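Local coordinates for protein L-threonine-O-3-phosphate decarboxylase (Porphyromonas gingivalis, PDB 3FKD) that probably binds pyridoxal 5'-phosphate and decarboxylates L-threonine O-3-phosphate, as a member of the class I and II aminotransferase family, at residues P97-Y102 and P138-G143. Numbering follows the deposited sequence.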
loop_
_atom_site.group_PDB
_atom_site.type_symbol
_atom_site.label_atom_id
_atom_site.label_comp_id
_atom_site.label_asym_id
_atom_site.label_seq_id
_atom_site.Cartn_x
_atom_site.Cartn_y
_atom_site.Cartn_z
ATOM N N PRO A 97 6.806 25.691 -5.495
ATOM C CA PRO A 97 6.954 24.245 -5.668
ATOM C C PRO A 97 6.444 23.489 -4.438
ATOM O O PRO A 97 6.295 24.088 -3.351
ATOM C CB PRO A 97 8.463 24.049 -5.828
ATOM C CG PRO A 97 9.108 25.369 -5.463
ATOM C CD PRO A 97 8.058 26.366 -5.115
ATOM N N SER A 98 6.193 22.189 -4.613
ATOM C CA SER A 98 5.719 21.301 -3.544
ATOM C C SER A 98 5.852 19.838 -3.951
ATOM O O SER A 98 6.126 19.533 -5.099
ATOM C CB SER A 98 4.273 21.616 -3.190
ATOM O OG SER A 98 3.471 21.652 -4.366
ATOM N N PHE A 99 5.678 18.934 -2.993
ATOM C CA PHE A 99 5.654 17.492 -3.262
ATOM C C PHE A 99 4.742 17.174 -4.473
ATOM O O PHE A 99 3.566 17.482 -4.455
ATOM C CB PHE A 99 5.182 16.757 -1.980
ATOM C CG PHE A 99 5.357 15.274 -2.017
ATOM C CD1 PHE A 99 6.577 14.709 -2.362
ATOM C CD2 PHE A 99 4.329 14.445 -1.661
ATOM C CE1 PHE A 99 6.744 13.339 -2.369
ATOM C CE2 PHE A 99 4.484 13.069 -1.683
ATOM C CZ PHE A 99 5.683 12.525 -2.043
ATOM N N ALA A 100 5.289 16.541 -5.502
ATOM C CA ALA A 100 4.607 16.415 -6.805
ATOM C C ALA A 100 3.339 15.581 -6.683
ATOM O O ALA A 100 2.459 15.549 -7.576
ATOM C CB ALA A 100 5.557 15.794 -7.844
ATOM N N GLU A 101 3.255 14.898 -5.549
ATOM C CA GLU A 101 2.163 13.994 -5.296
ATOM C C GLU A 101 0.826 14.655 -4.972
ATOM O O GLU A 101 -0.209 14.025 -5.163
ATOM C CB GLU A 101 2.585 12.968 -4.244
ATOM C CG GLU A 101 3.845 12.180 -4.674
ATOM C CD GLU A 101 3.605 11.334 -5.909
ATOM O OE1 GLU A 101 2.450 10.891 -6.121
ATOM O OE2 GLU A 101 4.581 11.116 -6.665
ATOM N N TYR A 102 0.812 15.894 -4.487
ATOM C CA TYR A 102 -0.468 16.583 -4.364
ATOM C C TYR A 102 -1.039 16.760 -5.762
ATOM O O TYR A 102 -2.213 16.449 -6.013
ATOM C CB TYR A 102 -0.389 17.936 -3.654
ATOM C CG TYR A 102 0.525 17.988 -2.461
ATOM C CD1 TYR A 102 0.670 16.880 -1.598
ATOM C CD2 TYR A 102 1.252 19.160 -2.178
ATOM C CE1 TYR A 102 1.523 16.948 -0.488
ATOM C CE2 TYR A 102 2.104 19.238 -1.091
ATOM C CZ TYR A 102 2.250 18.123 -0.239
ATOM O OH TYR A 102 3.104 18.205 0.841
ATOM N N PRO A 138 6.759 22.662 7.545
ATOM C CA PRO A 138 7.526 23.435 6.551
ATOM C C PRO A 138 7.506 22.727 5.211
ATOM O O PRO A 138 7.460 21.506 5.180
ATOM C CB PRO A 138 8.957 23.419 7.115
ATOM C CG PRO A 138 9.015 22.249 7.941
ATOM C CD PRO A 138 7.651 22.131 8.582
ATOM N N ASN A 139 7.553 23.487 4.128
ATOM C CA ASN A 139 7.365 22.966 2.776
ATOM C C ASN A 139 8.570 22.247 2.168
ATOM O O ASN A 139 9.684 22.661 2.342
ATOM C CB ASN A 139 6.925 24.111 1.858
ATOM C CG ASN A 139 6.477 23.629 0.496
ATOM O OD1 ASN A 139 5.598 22.768 0.376
ATOM N ND2 ASN A 139 7.069 24.188 -0.540
ATOM N N ASN A 140 8.309 21.155 1.464
ATOM C CA ASN A 140 9.244 20.461 0.576
ATOM C C ASN A 140 9.029 21.056 -0.826
ATOM O O ASN A 140 7.941 20.983 -1.332
ATOM C CB ASN A 140 8.839 18.966 0.606
ATOM C CG ASN A 140 9.515 18.112 -0.457
ATOM O OD1 ASN A 140 10.619 18.392 -0.915
ATOM N ND2 ASN A 140 8.852 17.022 -0.823
ATOM N N PRO A 141 10.073 21.630 -1.468
ATOM C CA PRO A 141 11.511 21.589 -1.186
ATOM C C PRO A 141 12.034 22.877 -0.555
ATOM O O PRO A 141 13.187 22.920 -0.166
ATOM C CB PRO A 141 12.098 21.469 -2.602
ATOM C CG PRO A 141 11.004 22.001 -3.556
ATOM C CD PRO A 141 9.854 22.433 -2.688
ATOM N N ASP A 142 11.175 23.891 -0.496
ATOM C CA ASP A 142 11.445 25.282 -0.105
ATOM C C ASP A 142 11.889 25.499 1.318
ATOM O O ASP A 142 12.668 26.399 1.612
ATOM C CB ASP A 142 10.112 26.029 -0.157
ATOM C CG ASP A 142 10.016 26.873 -1.319
ATOM O OD1 ASP A 142 11.071 26.996 -1.965
ATOM O OD2 ASP A 142 8.920 27.389 -1.609
ATOM N N GLY A 143 11.253 24.743 2.211
ATOM C CA GLY A 143 11.356 24.973 3.638
ATOM C C GLY A 143 10.493 26.143 4.055
ATOM O O GLY A 143 10.672 26.678 5.142
#
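One side-chain hydrogen bond ties the loops: Asn139 ND2 donates a hydrogen bond to Pro97 O at 2.9 Å, with an N-H...O angle of 159°. The acceptor lies close to the amide plane of Asn139, whereas the donor reaches the carbonyl tilted 29° from the carbonyl plane. CG anti to the backbone N (chi1 -170°) brings the Asn139 amide within bonding distance of the Pro97 carbonyl, and its OD1 rests near Ser98 CB. A CA-H...O contact follows, from Ser98 CA to Asn140 O, 3.2 Å apart. Ser98 OG hydrogen-bonds to Ala95 O, near the end of strand 91-96.

The apolar part is proline on proline. Pro97 CB meets Pro141 CD at 3.8 Å, the two rings crossing at about a right angle, and both residues follow cis peptide bonds. Leu281 of strand 279-284 packs against Pro141, and Pro97 also touches Leu313. In the large mixed sheet of this aminotransferase-type fold, strands 91-96 and 132-136 run parallel as neighbours. The contact thus joins two loops leaving the same end of the sheet, one leading into helix 100-108, the other toward helix 148-157, probably close to the cofactor pocket, as in relatives.

Two side chains flank the centre. Asn140 ND2 lies obliquely beside the Phe99 ring, 3.6 Å from CD1, with ring and amide planes 36° apart; its OD1 has a weak hydrogen bond to Arg319. Phe99 also packs on Phe80 and on Trp226 of the second subunit, which places this side of the contact beside that subunit. At the other end, Asp142 OD2 lies 3.8 Å from Pro97 CD, while OD2 hydrogen-bonds to Ser118 OG. Within 138-143, the bond from Gly143 N to Asn139 O closes a turn around the Asn140-Pro141-Asp142 segment.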